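Local atomic coordinates of lysosome-associated membrane glycoprotein 2 (PDB entry 5GV3), a protein that helps build lysosomes, supports autophagy and keeps the lysosomal lumen acidic by directly inhibiting the proton channel TMEM175. Residues L2-T7 with A44-S49. Sequence-based numbering, arbitrary orientation.
Sequences LIVNLT and ATHDGS. With ZN (zinc ion), chain D; NAG (2-acetamido-2-deoxy-beta-D-glucopyranose), chain L.
In the first lumenal domain of LAMP-2, the type II beta turn H46-S49 packs against V4 and L6 of strand 2-8, the turn belonging to the connection between strands 32-39 and 59-64. The contact is apolar, with no hydrogen bond crossing it and 215 Å² of surface buried in all. V4 and H46 touch obliquely, CG2 of V4 lying 4.0 Å from CB of H46, while the other branch of V4 brings CG1 to 4.3 Å from CB of S49. L6 meets S49 through one methyl: CD1 of L6 sits 3.9 Å from C of S49, close to CB of the same serine.

Two donors of S49 converge on one acceptor and brace the turn. OG of S49 bonds to O of H46 at 2.6 Å, with a C=O...OG angle of 135° and the donor tilted 27° from the carbonyl plane; N of S49 reaches the same O at 3.2 Å from the same face. M61 in strand 59-64 also bonds to this hydroxyl, tying the turn to the neighbouring four-stranded sheet. G48, with positive phi, takes the third position of the turn.

With CG of H46 set between its backbone N and carbonyl carbon (chi1 61°), the imidazole carries NE2 to a zinc ion at 2.0 Å. Waters modelled around the metal crowd one another, so its remaining shell is doubtful.

Strand alternation separates this apolar side from the sugar: CB of N5 points away from the turn, and its ND2 is joined covalently to C1 of the glycan at 1.4 Å. With L6 also touching C51, whose disulfide partner C13 lies on strand 11-28, the contact links the two sheets in a manner consistent with the beta-prism fold of LAMP domains.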
ATOM      1  N   LEU A   2      -7.434   3.267  -6.179  1.00 43.56           N
ATOM      2  CA  LEU A   2      -6.233   4.069  -5.932  1.00 36.21           C
ATOM      3  C   LEU A   2      -5.322   4.235  -7.153  1.00 36.44           C
ATOM      4  O   LEU A   2      -4.886   3.255  -7.751  1.00 36.83           O
ATOM      5  CB  LEU A   2      -5.458   3.482  -4.752  1.00 43.07           C
ATOM      6  CG  LEU A   2      -6.361   3.410  -3.501  1.00 43.06           C
ATOM      7  CD1 LEU A   2      -5.645   2.723  -2.352  1.00 37.85           C
ATOM      8  CD2 LEU A   2      -6.921   4.768  -3.082  1.00 42.03           C
ATOM      9  N   ILE A   3      -5.058   5.481  -7.530  1.00 39.65           N
ATOM     10  CA  ILE A   3      -4.160   5.762  -8.641  1.00 38.01           C
ATOM     11  C   ILE A   3      -3.159   6.821  -8.242  1.00 40.25           C
ATOM     12  O   ILE A   3      -3.521   7.924  -7.836  1.00 42.35           O
ATOM     13  CB  ILE A   3      -4.895   6.243  -9.906  1.00 45.46           C
ATOM     14  CG1 ILE A   3      -5.780   5.134 -10.475  1.00 51.09           C
ATOM     15  CG2 ILE A   3      -3.880   6.673 -10.961  1.00 46.13           C
ATOM     16  CD1 ILE A   3      -6.813   5.635 -11.472  1.00 51.72           C
ATOM     17  N   VAL A   4      -1.888   6.462  -8.353  1.00 40.25           N
ATOM     18  CA  VAL A   4      -0.800   7.390  -8.108  1.00 39.27           C
ATOM     19  C   VAL A   4       0.039   7.473  -9.369  1.00 41.55           C
ATOM     20  O   VAL A   4       0.744   6.529  -9.712  1.00 46.08           O
ATOM     21  CB  VAL A   4       0.040   6.952  -6.898  1.00 34.13           C
ATOM     22  CG1 VAL A   4       1.241   7.871  -6.701  1.00 34.21           C
ATOM     23  CG2 VAL A   4      -0.831   6.938  -5.645  1.00 43.27           C
ATOM     24  N   ASN A   5      -0.082   8.591 -10.072  1.00 44.31           N
ATOM     25  CA  ASN A   5       0.615   8.808 -11.327  1.00 43.44           C
ATOM     26  C   ASN A   5       1.556   9.995 -11.170  1.00 47.29           C
ATOM     27  O   ASN A   5       1.146  11.148 -11.332  1.00 38.23           O
ATOM     28  CB  ASN A   5      -0.402   9.032 -12.452  1.00 36.78           C
ATOM     29  CG  ASN A   5       0.243   9.238 -13.819  1.00 56.36           C
ATOM     30  OD1 ASN A   5       1.464   9.201 -13.969  1.00 47.51           O
ATOM     31  ND2 ASN A   5      -0.598   9.443 -14.829  1.00 48.67           N
ATOM     32  N   LEU A   6       2.803   9.710 -10.798  1.00 37.40           N
ATOM     33  CA  LEU A   6       3.791  10.746 -10.564  1.00 43.02           C
ATOM     34  C   LEU A   6       4.547  11.053 -11.851  1.00 39.26           C
ATOM     35  O   LEU A   6       4.950  10.142 -12.573  1.00 49.22           O
ATOM     36  CB  LEU A   6       4.778  10.305  -9.487  1.00 33.27           C
ATOM     37  CG  LEU A   6       4.145   9.896  -8.154  1.00 47.64           C
ATOM     38  CD1 LEU A   6       5.213   9.427  -7.189  1.00 36.74           C
ATOM     39  CD2 LEU A   6       3.370  11.057  -7.588  1.00 36.09           C
ATOM     40  N   THR A   7       4.749  12.337 -12.125  1.00 40.74           N
ATOM     41  CA  THR A   7       5.427  12.761 -13.344  1.00 52.08           C
ATOM     42  C   THR A   7       6.563  13.723 -13.037  1.00 54.86           C
ATOM     43  O   THR A   7       6.506  14.471 -12.064  1.00 48.13           O
ATOM     44  CB  THR A   7       4.470  13.444 -14.348  1.00 50.03           C
ATOM     45  OG1 THR A   7       3.965  14.661 -13.781  1.00 43.36           O
ATOM     46  CG2 THR A   7       3.308  12.524 -14.734  1.00 44.49           C
ATOM     47  N   ALA A  44      -8.849   9.621  -0.321  1.00 43.99           N
ATOM     48  CA  ALA A  44      -7.618   9.428   0.430  1.00 49.71           C
ATOM     49  C   ALA A  44      -6.521  10.141  -0.332  1.00 48.08           C
ATOM     50  O   ALA A  44      -6.555  10.200  -1.555  1.00 43.68           O
ATOM     51  CB  ALA A  44      -7.302   7.958   0.590  1.00 37.25           C
ATOM     52  N   THR A  45      -5.586  10.742   0.396  1.00 48.56           N
ATOM     53  CA  THR A  45      -4.537  11.510  -0.249  1.00 56.36           C
ATOM     54  C   THR A  45      -3.257  10.703  -0.426  1.00 48.82           C
ATOM     55  O   THR A  45      -3.073   9.685   0.241  1.00 44.82           O
ATOM     56  CB  THR A  45      -4.250  12.783   0.554  1.00 56.02           C
ATOM     57  OG1 THR A  45      -3.945  12.430   1.906  1.00 59.97           O
ATOM     58  CG2 THR A  45      -5.472  13.681   0.557  1.00 49.03           C
ATOM     59  N   HIS A  46      -2.389  11.140  -1.342  1.00 47.20           N
ATOM     60  CA  HIS A  46      -1.132  10.431  -1.586  1.00 49.89           C
ATOM     61  C   HIS A  46       0.075  11.323  -1.256  1.00 52.56           C
ATOM     62  O   HIS A  46       1.148  11.165  -1.848  1.00 45.30           O
ATOM     63  CB  HIS A  46      -1.021   9.930  -3.040  1.00 41.72           C
ATOM     64  CG  HIS A  46      -1.048  11.020  -4.058  1.00 51.60           C
ATOM     65  ND1 HIS A  46      -2.066  11.189  -4.974  1.00 62.38           N
ATOM     66  CD2 HIS A  46      -0.162  12.017  -4.293  1.00 60.73           C
ATOM     67  CE1 HIS A  46      -1.802  12.239  -5.729  1.00 78.91           C
ATOM     68  NE2 HIS A  46      -0.652  12.760  -5.327  1.00 71.61           N
ATOM     69  N   ASP A  47      -0.100  12.242  -0.307  1.00 52.59           N
ATOM     70  CA  ASP A  47       0.942  13.206   0.064  1.00 49.67           C
ATOM     71  C   ASP A  47       2.248  12.546   0.480  1.00 54.45           C
ATOM     72  O   ASP A  47       2.241  11.600   1.259  1.00 39.11           O
ATOM     73  CB  ASP A  47       0.455  14.113   1.204  1.00 49.73           C
ATOM     74  CG  ASP A  47      -0.610  15.097   0.755  1.00 68.24           C
ATOM     75  OD1 ASP A  47      -0.731  15.342  -0.467  1.00 78.32           O
ATOM     76  OD2 ASP A  47      -1.327  15.632   1.621  1.00 71.30           O
ATOM     77  N   GLY A  48       3.367  13.015  -0.064  1.00 42.68           N
ATOM     78  CA  GLY A  48       4.649  12.462   0.331  1.00 38.41           C
ATOM     79  C   GLY A  48       5.178  11.458  -0.681  1.00 50.96           C
ATOM     80  O   GLY A  48       6.333  11.031  -0.613  1.00 51.38           O
ATOM     81  N   SER A  49       4.314  11.044  -1.600  1.00 40.61           N
ATOM     82  CA  SER A  49       4.717  10.125  -2.651  1.00 43.41           C
ATOM     83  C   SER A  49       5.729  10.827  -3.543  1.00 42.84           C
ATOM     84  O   SER A  49       5.573  12.002  -3.862  1.00 46.55           O
ATOM     85  CB  SER A  49       3.511   9.669  -3.477  1.00 39.26           C
ATOM     86  OG  SER A  49       2.521   9.075  -2.660  1.00 42.23           O
TER
HETATM   87 ZN    ZN D 202      -0.713  14.190  -6.741  0.66 49.99          ZN
HETATM   88  C1  NAG L 210      -0.131   9.670 -16.160  1.00 50.91           C
HETATM   89  C2  NAG L 210      -1.088   9.101 -17.232  1.00 49.80           C
HETATM   90  C3  NAG L 210      -0.658   9.512 -18.644  1.00 60.02           C
HETATM   91  C4  NAG L 210      -0.442  11.019 -18.714  1.00 56.65           C
HETATM   92  C5  NAG L 210       0.520  11.459 -17.614  1.00 51.22           C
HETATM   93  C6  NAG L 210       0.716  12.956 -17.568  1.00 46.17           C
HETATM   94  C7  NAG L 210      -0.376   6.661 -17.261  1.00 64.59           C
HETATM   95  C8  NAG L 210       1.053   7.045 -17.548  1.00 60.38           C
HETATM   96  N2  NAG L 210      -1.285   7.649 -17.125  1.00 49.50           N
HETATM   97  O3  NAG L 210      -1.641   9.116 -19.593  1.00 57.78           O
HETATM   98  O4  NAG L 210       0.093  11.370 -19.984  1.00 54.39           O
HETATM   99  O5  NAG L 210      -0.010  11.078 -16.338  1.00 47.74           O
HETATM  100  O6  NAG L 210      -0.160  13.553 -16.618  1.00 59.33           O
HETATM  101  O7  NAG L 210      -0.702   5.484 -17.152  1.00 74.99           O
HETATM  102  O   HOH W   1      -0.847  12.728  -8.230  1.00 71.36           O
HETATM  103  O   HOH W   2      -1.911  13.559  -8.331  1.00 77.31           O
HETATM  104  O   HOH W   3      -2.716  14.256  -7.336  1.00 65.77           O
HETATM  105  O   HOH W   4      -0.396  15.271  -4.969  1.00 69.71           O